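Local structure of creatinine amidohydrolase (Nostoc punctiforme PCC 73102, 3NO4) at residues D59-V70 with Y124-N132. The protein belongs to the creatininase superfamily and is probably a metal-dependent hydrolase acting on carbon-nitrogen bonds of linear amides. Residues are numbered along the deposited sequence; the frame is centred on the assembly and turned at random.
Sequences DAICAEAIAAGV and YFINGHGGN. With NI (nickel (II) ion), chain D.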
ATOM      1  N   ASP A  59      20.608  13.285  15.344  1.00 21.17           N
ATOM      2  CA  ASP A  59      19.283  13.007  15.943  1.00 21.83           C
ATOM      3  C   ASP A  59      19.203  11.630  16.550  1.00 21.92           C
ATOM      4  O   ASP A  59      18.696  11.496  17.667  1.00 23.81           O
ATOM      5  CB  ASP A  59      18.136  13.246  14.956  1.00 21.76           C
ATOM      6  CG  ASP A  59      18.105  14.688  14.454  1.00 20.94           C
ATOM      7  OD1 ASP A  59      18.778  15.530  15.094  1.00 21.43           O
ATOM      8  OD2 ASP A  59      17.428  15.012  13.441  1.00 21.73           O
ATOM      9  N   ALA A  60      19.744  10.635  15.858  1.00 20.80           N
ATOM     10  CA  ALA A  60      19.854   9.271  16.424  1.00 20.80           C
ATOM     11  C   ALA A  60      20.813   9.210  17.628  1.00 20.82           C
ATOM     12  O   ALA A  60      20.484   8.570  18.619  1.00 20.78           O
ATOM     13  CB  ALA A  60      20.282   8.265  15.360  1.00 19.76           C
ATOM     14  N   ILE A  61      21.961   9.880  17.527  1.00 20.21           N
ATOM     15  CA  ILE A  61      22.986   9.911  18.597  1.00 20.92           C
ATOM     16  C   ILE A  61      22.371  10.484  19.886  1.00 21.46           C
ATOM     17  O   ILE A  61      22.482   9.877  20.967  1.00 20.80           O
ATOM     18  CB  ILE A  61      24.250  10.711  18.149  1.00 21.32           C
ATOM     19  CG1 ILE A  61      24.998   9.916  17.067  1.00 22.15           C
ATOM     20  CG2 ILE A  61      25.189  11.083  19.351  1.00 20.79           C
ATOM     21  CD1 ILE A  61      26.043  10.719  16.251  1.00 20.89           C
ATOM     22  N   CYS A  62      21.674  11.607  19.731  1.00 21.04           N
ATOM     23  CA  CYS A  62      21.059  12.303  20.850  1.00 22.67           C
ATOM     24  C   CYS A  62      19.979  11.464  21.504  1.00 22.82           C
ATOM     25  O   CYS A  62      20.053  11.216  22.714  1.00 22.68           O
ATOM     26  CB  CYS A  62      20.497  13.656  20.400  1.00 22.97           C
ATOM     27  SG  CYS A  62      21.807  14.890  20.046  1.00 25.70           S
ATOM     28  N   ALA A  63      19.001  11.011  20.692  1.00 22.82           N
ATOM     29  CA  ALA A  63      17.906  10.172  21.182  1.00 22.22           C
ATOM     30  C   ALA A  63      18.389   8.897  21.894  1.00 23.24           C
ATOM     31  O   ALA A  63      17.892   8.561  22.975  1.00 23.21           O
ATOM     32  CB  ALA A  63      16.979   9.797  20.050  1.00 21.84           C
ATOM     33  N   GLU A  64      19.361   8.214  21.277  1.00 22.19           N
ATOM     34  CA  GLU A  64      19.933   6.982  21.796  1.00 23.77           C
ATOM     35  C   GLU A  64      20.589   7.179  23.143  1.00 23.33           C
ATOM     36  O   GLU A  64      20.306   6.428  24.063  1.00 23.29           O
ATOM     37  CB  GLU A  64      20.985   6.422  20.824  1.00 24.77           C
ATOM     38  CG  GLU A  64      21.550   5.129  21.213  1.00 27.53           C
ATOM     39  CD  GLU A  64      22.335   4.501  20.091  1.00 29.01           C
ATOM     40  OE1 GLU A  64      21.738   3.854  19.227  1.00 27.15           O
ATOM     41  OE2 GLU A  64      23.550   4.688  20.064  1.00 26.82           O
ATOM     42  N   ALA A  65      21.486   8.158  23.226  1.00 22.47           N
ATOM     43  CA  ALA A  65      22.198   8.448  24.464  1.00 23.20           C
ATOM     44  C   ALA A  65      21.231   8.835  25.623  1.00 23.32           C
ATOM     45  O   ALA A  65      21.331   8.310  26.761  1.00 23.59           O
ATOM     46  CB  ALA A  65      23.242   9.546  24.234  1.00 21.77           C
ATOM     47  N   ILE A  66      20.286   9.726  25.323  1.00 23.83           N
ATOM     48  CA  ILE A  66      19.301  10.155  26.325  1.00 24.30           C
ATOM     49  C   ILE A  66      18.395   8.953  26.742  1.00 24.53           C
ATOM     50  O   ILE A  66      18.167   8.748  27.937  1.00 25.62           O
ATOM     51  CB  ILE A  66      18.489  11.365  25.834  1.00 24.81           C
ATOM     52  CG1 ILE A  66      19.403  12.623  25.696  1.00 25.07           C
ATOM     53  CG2 ILE A  66      17.275  11.651  26.751  1.00 23.24           C
ATOM     54  CD1 ILE A  66      18.736  13.711  24.839  1.00 24.79           C
ATOM     55  N   ALA A  67      17.937   8.157  25.772  1.00 23.49           N
ATOM     56  CA  ALA A  67      17.087   6.993  26.040  1.00 23.23           C
ATOM     57  C   ALA A  67      17.776   6.000  26.973  1.00 23.62           C
ATOM     58  O   ALA A  67      17.147   5.493  27.915  1.00 23.50           O
ATOM     59  CB  ALA A  67      16.692   6.294  24.734  1.00 22.30           C
ATOM     60  N   ALA A  68      19.075   5.748  26.740  1.00 23.88           N
ATOM     61  CA  ALA A  68      19.814   4.813  27.601  1.00 24.68           C
ATOM     62  C   ALA A  68      19.882   5.375  29.029  1.00 25.09           C
ATOM     63  O   ALA A  68      19.685   4.636  30.005  1.00 26.33           O
ATOM     64  CB  ALA A  68      21.198   4.488  27.049  1.00 24.22           C
ATOM     65  N   GLY A  69      20.105   6.679  29.144  1.00 24.90           N
ATOM     66  CA  GLY A  69      20.108   7.361  30.440  1.00 25.11           C
ATOM     67  C   GLY A  69      18.778   7.247  31.163  1.00 24.53           C
ATOM     68  O   GLY A  69      18.741   6.974  32.369  1.00 24.28           O
ATOM     69  N   VAL A  70      17.681   7.410  30.417  1.00 24.28           N
ATOM     70  CA  VAL A  70      16.349   7.365  30.997  1.00 24.12           C
ATOM     71  C   VAL A  70      16.037   5.930  31.426  1.00 24.69           C
ATOM     72  O   VAL A  70      15.545   5.704  32.542  1.00 25.64           O
ATOM     73  CB  VAL A  70      15.282   7.943  30.020  1.00 24.15           C
ATOM     74  CG1 VAL A  70      13.826   7.754  30.564  1.00 23.69           C
ATOM     75  CG2 VAL A  70      15.540   9.410  29.713  1.00 22.55           C
ATOM     76  N   TYR A 124       7.067   4.516  24.862  1.00 20.09           N
ATOM     77  CA  TYR A 124       7.606   5.894  25.047  1.00 21.00           C
ATOM     78  C   TYR A 124       8.735   6.114  24.040  1.00 21.07           C
ATOM     79  O   TYR A 124       9.812   5.481  24.157  1.00 21.41           O
ATOM     80  CB  TYR A 124       8.109   6.043  26.485  1.00 21.58           C
ATOM     81  CG  TYR A 124       8.352   7.446  26.953  1.00 21.54           C
ATOM     82  CD1 TYR A 124       7.295   8.300  27.205  1.00 23.53           C
ATOM     83  CD2 TYR A 124       9.649   7.922  27.185  1.00 19.48           C
ATOM     84  CE1 TYR A 124       7.505   9.591  27.678  1.00 23.10           C
ATOM     85  CE2 TYR A 124       9.864   9.213  27.664  1.00 22.34           C
ATOM     86  CZ  TYR A 124       8.779  10.040  27.893  1.00 22.24           C
ATOM     87  OH  TYR A 124       8.960  11.305  28.356  1.00 26.72           O
ATOM     88  N   PHE A 125       8.436   6.859  22.976  1.00 20.61           N
ATOM     89  CA  PHE A 125       9.385   7.136  21.902  1.00 20.08           C
ATOM     90  C   PHE A 125      10.125   8.414  22.265  1.00 20.16           C
ATOM     91  O   PHE A 125       9.506   9.482  22.296  1.00 18.80           O
ATOM     92  CB  PHE A 125       8.712   7.337  20.555  1.00 20.00           C
ATOM     93  CG  PHE A 125       8.128   6.074  19.992  1.00 19.91           C
ATOM     94  CD1 PHE A 125       6.907   5.599  20.446  1.00 19.06           C
ATOM     95  CD2 PHE A 125       8.846   5.313  19.078  1.00 21.83           C
ATOM     96  CE1 PHE A 125       6.362   4.352  19.904  1.00 21.30           C
ATOM     97  CE2 PHE A 125       8.314   4.103  18.559  1.00 20.59           C
ATOM     98  CZ  PHE A 125       7.076   3.650  18.991  1.00 18.47           C
ATOM     99  N   ILE A 126      11.439   8.308  22.484  1.00 19.73           N
ATOM    100  CA  ILE A 126      12.260   9.484  22.798  1.00 20.40           C
ATOM    101  C   ILE A 126      12.860   9.874  21.490  1.00 20.49           C
ATOM    102  O   ILE A 126      13.681   9.142  20.917  1.00 18.65           O
ATOM    103  CB  ILE A 126      13.317   9.214  23.822  1.00 21.26           C
ATOM    104  CG1 ILE A 126      12.662   8.970  25.192  1.00 21.69           C
ATOM    105  CG2 ILE A 126      14.292  10.388  23.910  1.00 22.57           C
ATOM    106  CD1 ILE A 126      13.657   8.454  26.287  1.00 20.77           C
ATOM    107  N   ASN A 127      12.430  11.036  21.009  1.00 20.59           N
ATOM    108  CA  ASN A 127      12.675  11.457  19.641  1.00 20.99           C
ATOM    109  C   ASN A 127      13.729  12.582  19.562  1.00 21.59           C
ATOM    110  O   ASN A 127      13.758  13.480  20.386  1.00 23.04           O
ATOM    111  CB  ASN A 127      11.355  11.884  19.018  1.00 19.90           C
ATOM    112  CG  ASN A 127      11.511  12.451  17.623  1.00 20.00           C
ATOM    113  OD1 ASN A 127      12.193  11.872  16.768  1.00 17.69           O
ATOM    114  ND2 ASN A 127      10.851  13.572  17.378  1.00 16.55           N
ATOM    115  N   GLY A 128      14.573  12.507  18.534  1.00 21.77           N
ATOM    116  CA  GLY A 128      15.612  13.482  18.269  1.00 22.70           C
ATOM    117  C   GLY A 128      15.408  14.346  17.034  1.00 22.40           C
ATOM    118  O   GLY A 128      16.221  15.212  16.799  1.00 22.57           O
ATOM    119  N   HIS A 129      14.359  14.088  16.231  1.00 22.71           N
ATOM    120  CA  HIS A 129      14.150  14.736  14.933  1.00 22.52           C
ATOM    121  C   HIS A 129      12.704  15.260  14.840  1.00 22.14           C
ATOM    122  O   HIS A 129      11.770  14.466  14.792  1.00 22.10           O
ATOM    123  CB  HIS A 129      14.447  13.735  13.785  1.00 23.32           C
ATOM    124  CG  HIS A 129      14.162  14.284  12.423  1.00 24.58           C
ATOM    125  ND1 HIS A 129      14.634  15.511  12.009  1.00 28.54           N
ATOM    126  CD2 HIS A 129      13.438  13.786  11.391  1.00 23.92           C
ATOM    127  CE1 HIS A 129      14.179  15.764  10.793  1.00 29.82           C
ATOM    128  NE2 HIS A 129      13.473  14.719  10.386  1.00 28.72           N
ATOM    129  N   GLY A 130      12.549  16.580  14.859  1.00 21.59           N
ATOM    130  CA  GLY A 130      11.265  17.284  14.686  1.00 23.08           C
ATOM    131  C   GLY A 130      10.413  16.778  13.534  1.00 22.35           C
ATOM    132  O   GLY A 130       9.209  16.649  13.683  1.00 23.04           O
ATOM    133  N   GLY A 131      11.057  16.423  12.420  1.00 22.34           N
ATOM    134  CA  GLY A 131      10.378  15.919  11.238  1.00 21.94           C
ATOM    135  C   GLY A 131       9.657  14.598  11.436  1.00 21.54           C
ATOM    136  O   GLY A 131       8.771  14.289  10.664  1.00 22.67           O
ATOM    137  N   ASN A 132      10.051  13.825  12.456  1.00 21.55           N
ATOM    138  CA  ASN A 132       9.356  12.598  12.808  1.00 20.98           C
ATOM    139  C   ASN A 132       8.052  12.833  13.550  1.00 20.78           C
ATOM    140  O   ASN A 132       7.268  11.922  13.626  1.00 22.66           O
ATOM    141  CB  ASN A 132      10.172  11.668  13.711  1.00 20.51           C
ATOM    142  CG  ASN A 132      11.427  11.132  13.081  1.00 20.95           C
ATOM    143  OD1 ASN A 132      11.502  10.899  11.884  1.00 22.28           O
ATOM    144  ND2 ASN A 132      12.415  10.873  13.921  1.00 16.07           N
TER
HETATM  145 NI    NI D 300      18.847  17.556  14.520  1.00 29.13          NI
HETATM  146  O   HOH W   1      17.686  19.175  13.976  1.00 41.52           O
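Buried helix-on-sheet packing joins A63, A67 and V70 of helix 58-74 to I126 of strand 122-127 at the centre of the chain, and runs at D59 into the metal site. The axes of 59-70 and 124-127 approach to 7.7 Å, their N-to-C directions 134° apart. I126 points at the helix: CG1 is anti to the carbonyl carbon (chi1 -69°) and carries CD1 to A67 CA (3.7 Å), with V70 CG2 meeting CD1 tip to tip; I66 touches the CG2 branch. At A63 the helix comes near the strand end, A63 CB resting 3.5 Å from I126 O. In this parallel sheet, as in other creatininase-family α/β folds, the site gathers at the C-terminal ends of the strands. G128 CA, just past the strand, is 4.4 Å from D59 CA, and D59 OD1 binds nickel at 2.1 Å with H50, E191 and a water. H129 lies beside the D59 carboxylate, the two planes 18° apart, ND1 3.2 Å from OD2; its NE2 bonds to M86 O. N127 shapes the loop: OD1 accepts H129 N in an Asx turn and, from the opposite face, N132 ND2 (3.0 Å, nearly straight), while ND2 donates to N164.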